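Local coordinates for protein GTN Reductase (Agrobacterium tumefaciens, PDB 5N6G) that probably reduces activated carbon-carbon double bonds with an FMN cofactor, as an ene-reductase of the Old Yellow Enzyme family, and binds 2-phenylacrylic acid, at residues E254-F263 with Y293-I303. Sequence-based numbering, arbitrary orientation. Where two conformers were deposited one is given.
Sequences EQLGKRNLAF and YRNAGGKGLWI
Gly257 and Tyr293 meet near the C-terminal ends of helices 245-256 and 286-295. With no side chain, Gly257 lets the phenol ring lie along its backbone: Tyr293 CE1 is 3.5 Å from Gly257 CA, and the ring edge points at the carbonyl carbon of Leu256. Gly298 CA lies 3.5 Å above one ring face, displaced toward the rim, where a glycine can come this close. A chi1 of 179° sends the ring toward residues 256-257. Its OH accepts a bond from Gly300 N and shares a water (2.7 Å from OH) that donates to Leu256 O and accepts from Leu261 N, so one buried hydroxyl and one water tie both loops together. Arg294 NH1 braces the same turn by donating to Gly298 O and Gly300 O. Gly297, at positive phi, ends helix 286-295 in a Schellman motif, and the small Ala296 brings its CB to 3.3 Å from Glu254 O.

Toward the surface the fit slackens. Glu254 starts away from the other segment, its CG 4.1 Å from Ala296 CB, and the extended Lys258, barely touching residues 293-303, gives its NZ to Gln255 OE1.

At the inner end the loops become parallel strands. Leu301 N bonds to Ala262 O at 2.9 Å, nearly straight at 165°. Apolar side chains suit this buried site: Phe263 CB rests against Leu301 CB, and Ile303 CD1 approaches Phe263 CD2 at 3.8 Å, oblique to the ring.

The contact thus joins the loops that lead into the neighbouring strands 263-267 and 301-305 of the TIM barrel. Leu256 and Leu261 pack on helix 204-222, Phe263 pairs with strand 227-231, Arg294 NH2 salt-bridges Asp323, and Leu301 and Ile303 reach strand 324-327.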
loop_
_atom_site.group_PDB
_atom_site.type_symbol
_atom_site.label_atom_id
_atom_site.label_comp_id
_atom_site.label_asym_id
_atom_site.label_seq_id
_atom_site.Cartn_x
_atom_site.Cartn_y
_atom_site.Cartn_z
ATOM N N GLU A 254 -2.418 12.530 -14.119
ATOM C CA GLU A 254 -2.826 13.869 -14.509
ATOM C C GLU A 254 -3.950 14.359 -13.602
ATOM O O GLU A 254 -3.942 15.504 -13.150
ATOM C CB GLU A 254 -3.262 13.861 -15.972
ATOM C CG GLU A 254 -3.751 15.176 -16.478
ATOM C CD GLU A 254 -4.695 15.037 -17.663
ATOM O OE1 GLU A 254 -4.811 13.919 -18.221
ATOM O OE2 GLU A 254 -5.338 16.046 -18.020
ATOM N N GLN A 255 -4.915 13.490 -13.322
ATOM C CA GLN A 255 -6.002 13.881 -12.439
ATOM C C GLN A 255 -5.524 14.038 -11.005
ATOM O O GLN A 255 -5.952 14.962 -10.308
ATOM C CB GLN A 255 -7.138 12.865 -12.510
ATOM C CG GLN A 255 -7.696 12.654 -13.898
ATOM C CD GLN A 255 -7.794 13.910 -14.736
ATOM O OE1 GLN A 255 -8.410 14.889 -14.341
ATOM N NE2 GLN A 255 -7.176 13.884 -15.908
ATOM N N LEU A 256 -4.623 13.151 -10.540
ATOM C CA LEU A 256 -4.090 13.277 -9.187
ATOM C C LEU A 256 -3.260 14.542 -9.027
ATOM O O LEU A 256 -3.187 15.100 -7.930
ATOM C CB LEU A 256 -3.261 12.042 -8.828
ATOM C CG LEU A 256 -4.067 10.748 -8.730
ATOM C CD1 LEU A 256 -3.098 9.587 -8.498
ATOM C CD2 LEU A 256 -5.099 10.735 -7.644
ATOM N N GLY A 257 -2.640 15.010 -10.112
ATOM C CA GLY A 257 -1.869 16.241 -10.077
ATOM C C GLY A 257 -2.685 17.468 -9.769
ATOM O O GLY A 257 -2.128 18.517 -9.428
ATOM N N LYS A 258 -4.002 17.366 -9.896
ATOM C CA LYS A 258 -4.919 18.460 -9.625
ATOM C C LYS A 258 -5.378 18.506 -8.177
ATOM O O LYS A 258 -6.041 19.490 -7.787
ATOM C CB LYS A 258 -6.140 18.328 -10.525
ATOM C CG LYS A 258 -5.857 18.438 -12.018
ATOM C CD LYS A 258 -7.072 18.028 -12.805
ATOM C CE LYS A 258 -6.826 18.137 -14.299
ATOM N NZ LYS A 258 -8.068 17.744 -15.029
ATOM N N ARG A 259 -5.004 17.514 -7.369
ATOM C CA ARG A 259 -5.635 17.280 -6.068
ATOM C C ARG A 259 -4.767 17.564 -4.839
ATOM O O ARG A 259 -5.181 17.234 -3.725
ATOM C CB ARG A 259 -6.166 15.852 -6.035
ATOM C CG ARG A 259 -7.429 15.742 -6.912
ATOM C CD ARG A 259 -7.697 14.372 -7.364
ATOM N NE ARG A 259 -9.100 14.163 -7.701
ATOM C CZ ARG A 259 -9.637 14.320 -8.912
ATOM N NH1 ARG A 259 -8.914 14.723 -9.953
ATOM N NH2 ARG A 259 -10.922 14.044 -9.087
ATOM N N ASN A 260 -3.600 18.174 -4.988
ATOM C CA ASN A 260 -2.853 18.666 -3.829
ATOM C C ASN A 260 -2.503 17.545 -2.847
ATOM O O ASN A 260 -2.490 17.749 -1.631
ATOM C CB ASN A 260 -3.638 19.774 -3.129
ATOM C CG ASN A 260 -3.789 21.003 -4.001
ATOM O OD1 ASN A 260 -4.890 21.380 -4.404
ATOM N ND2 ASN A 260 -2.669 21.622 -4.308
ATOM N N LEU A 261 -2.133 16.377 -3.375
ATOM C CA LEU A 261 -1.848 15.213 -2.549
ATOM C C LEU A 261 -0.446 15.270 -1.945
ATOM O O LEU A 261 0.462 15.965 -2.436
ATOM C CB LEU A 261 -2.008 13.920 -3.346
ATOM C CG LEU A 261 -3.404 13.655 -3.931
ATOM C CD1 LEU A 261 -3.404 12.319 -4.619
ATOM C CD2 LEU A 261 -4.469 13.698 -2.841
ATOM N N ALA A 262 -0.273 14.493 -0.866
ATOM C CA ALA A 262 0.976 14.504 -0.108
ATOM C C ALA A 262 2.083 13.745 -0.826
ATOM O O ALA A 262 3.234 14.198 -0.844
ATOM C CB ALA A 262 0.746 13.910 1.277
ATOM N N PHE A 263 1.742 12.629 -1.459
ATOM C CA PHE A 263 2.742 11.785 -2.099
ATOM C C PHE A 263 2.086 10.807 -3.057
ATOM O O PHE A 263 0.919 10.420 -2.907
ATOM C CB PHE A 263 3.618 11.025 -1.074
ATOM C CG PHE A 263 2.865 10.065 -0.171
ATOM C CD1 PHE A 263 2.337 10.518 1.036
ATOM C CD2 PHE A 263 2.701 8.724 -0.513
ATOM C CE1 PHE A 263 1.643 9.655 1.891
ATOM C CE2 PHE A 263 2.012 7.853 0.346
ATOM C CZ PHE A 263 1.488 8.321 1.535
ATOM N N TYR A 293 2.163 13.715 -14.075
ATOM C CA TYR A 293 1.786 14.218 -12.764
ATOM C C TYR A 293 2.286 15.646 -12.578
ATOM O O TYR A 293 1.519 16.542 -12.201
ATOM C CB TYR A 293 2.354 13.308 -11.679
ATOM C CG TYR A 293 2.039 13.744 -10.271
ATOM C CD1 TYR A 293 0.722 13.751 -9.791
ATOM C CD2 TYR A 293 3.043 14.122 -9.414
ATOM C CE1 TYR A 293 0.442 14.133 -8.507
ATOM C CE2 TYR A 293 2.764 14.509 -8.103
ATOM C CZ TYR A 293 1.463 14.509 -7.663
ATOM O OH TYR A 293 1.188 14.913 -6.370
ATOM N N ARG A 294 3.588 15.876 -12.808
ATOM C CA ARG A 294 4.163 17.204 -12.581
ATOM C C ARG A 294 3.533 18.250 -13.488
ATOM O O ARG A 294 3.288 19.400 -13.069
ATOM C CB ARG A 294 5.677 17.164 -12.802
ATOM C CG ARG A 294 6.427 16.375 -11.757
ATOM C CD ARG A 294 6.434 17.069 -10.416
ATOM N NE ARG A 294 7.299 16.368 -9.469
ATOM C CZ ARG A 294 6.939 15.958 -8.258
ATOM N NH1 ARG A 294 5.716 16.194 -7.794
ATOM N NH2 ARG A 294 7.818 15.324 -7.492
ATOM N N ASN A 295 3.314 17.890 -14.756
ATOM C CA ASN A 295 2.844 18.876 -15.724
ATOM C C ASN A 295 1.405 19.285 -15.445
ATOM O O ASN A 295 0.968 20.335 -15.933
ATOM C CB ASN A 295 2.948 18.310 -17.137
ATOM C CG ASN A 295 4.365 18.191 -17.618
ATOM O OD1 ASN A 295 5.293 18.740 -17.023
ATOM N ND2 ASN A 295 4.544 17.471 -18.715
ATOM N N ALA A 296 0.659 18.461 -14.711
ATOM C CA ALA A 296 -0.697 18.804 -14.281
ATOM C C ALA A 296 -0.719 19.638 -13.015
ATOM O O ALA A 296 -1.816 19.969 -12.527
ATOM C CB ALA A 296 -1.519 17.547 -14.037
ATOM N N GLY A 297 0.436 19.961 -12.456
ATOM C CA GLY A 297 0.509 20.705 -11.214
ATOM C C GLY A 297 0.853 19.880 -10.001
ATOM O O GLY A 297 0.846 20.415 -8.889
ATOM N N GLY A 298 1.165 18.599 -10.171
ATOM C CA GLY A 298 1.352 17.729 -9.029
ATOM C C GLY A 298 2.615 18.072 -8.276
ATOM O O GLY A 298 3.707 18.125 -8.857
ATOM N N LYS A 299 2.478 18.271 -6.965
ATOM C CA LYS A 299 3.576 18.666 -6.098
ATOM C C LYS A 299 3.834 17.657 -4.986
ATOM O O LYS A 299 4.671 17.923 -4.115
ATOM C CB LYS A 299 3.286 20.053 -5.512
ATOM C CG LYS A 299 3.198 21.168 -6.552
ATOM C CD LYS A 299 4.543 21.481 -7.162
ATOM C CE LYS A 299 4.498 22.739 -8.041
ATOM N NZ LYS A 299 3.722 22.568 -9.317
ATOM N N GLY A 300 3.157 16.511 -5.005
ATOM C CA GLY A 300 3.388 15.488 -4.013
ATOM C C GLY A 300 4.797 14.942 -4.099
ATOM O O GLY A 300 5.461 15.001 -5.130
ATOM N N LEU A 301 5.235 14.373 -2.988
ATOM C CA LEU A 301 6.526 13.703 -2.949
ATOM C C LEU A 301 6.463 12.446 -3.814
ATOM O O LEU A 301 5.525 11.647 -3.703
ATOM C CB LEU A 301 6.872 13.337 -1.500
ATOM C CG LEU A 301 8.316 12.932 -1.253
ATOM C CD1 LEU A 301 9.208 14.148 -1.314
ATOM C CD2 LEU A 301 8.447 12.230 0.094
ATOM N N TRP A 302 7.446 12.272 -4.685
ATOM C CA TRP A 302 7.470 11.154 -5.619
ATOM C C TRP A 302 8.346 10.056 -5.015
ATOM O O TRP A 302 9.585 10.173 -5.010
ATOM C CB TRP A 302 8.014 11.594 -6.975
ATOM C CG TRP A 302 7.783 10.594 -8.048
ATOM C CD1 TRP A 302 8.659 9.633 -8.480
ATOM C CD2 TRP A 302 6.591 10.426 -8.828
ATOM N NE1 TRP A 302 8.082 8.881 -9.475
ATOM C CE2 TRP A 302 6.815 9.350 -9.710
ATOM C CE3 TRP A 302 5.363 11.093 -8.878
ATOM C CZ2 TRP A 302 5.868 8.940 -10.641
ATOM C CZ3 TRP A 302 4.415 10.663 -9.766
ATOM C CH2 TRP A 302 4.664 9.596 -10.633
ATOM N N ILE A 303 7.704 8.992 -4.536
ATOM C CA ILE A 303 8.356 7.911 -3.807
ATOM C C ILE A 303 8.394 6.709 -4.728
ATOM O O ILE A 303 7.352 6.272 -5.213
ATOM C CB ILE A 303 7.610 7.543 -2.511
ATOM C CG1 ILE A 303 7.388 8.763 -1.613
ATOM C CG2 ILE A 303 8.359 6.417 -1.821
ATOM C CD1 ILE A 303 6.505 8.454 -0.385
HETATM O O HOH W 1 -1.244 15.993 -6.159
#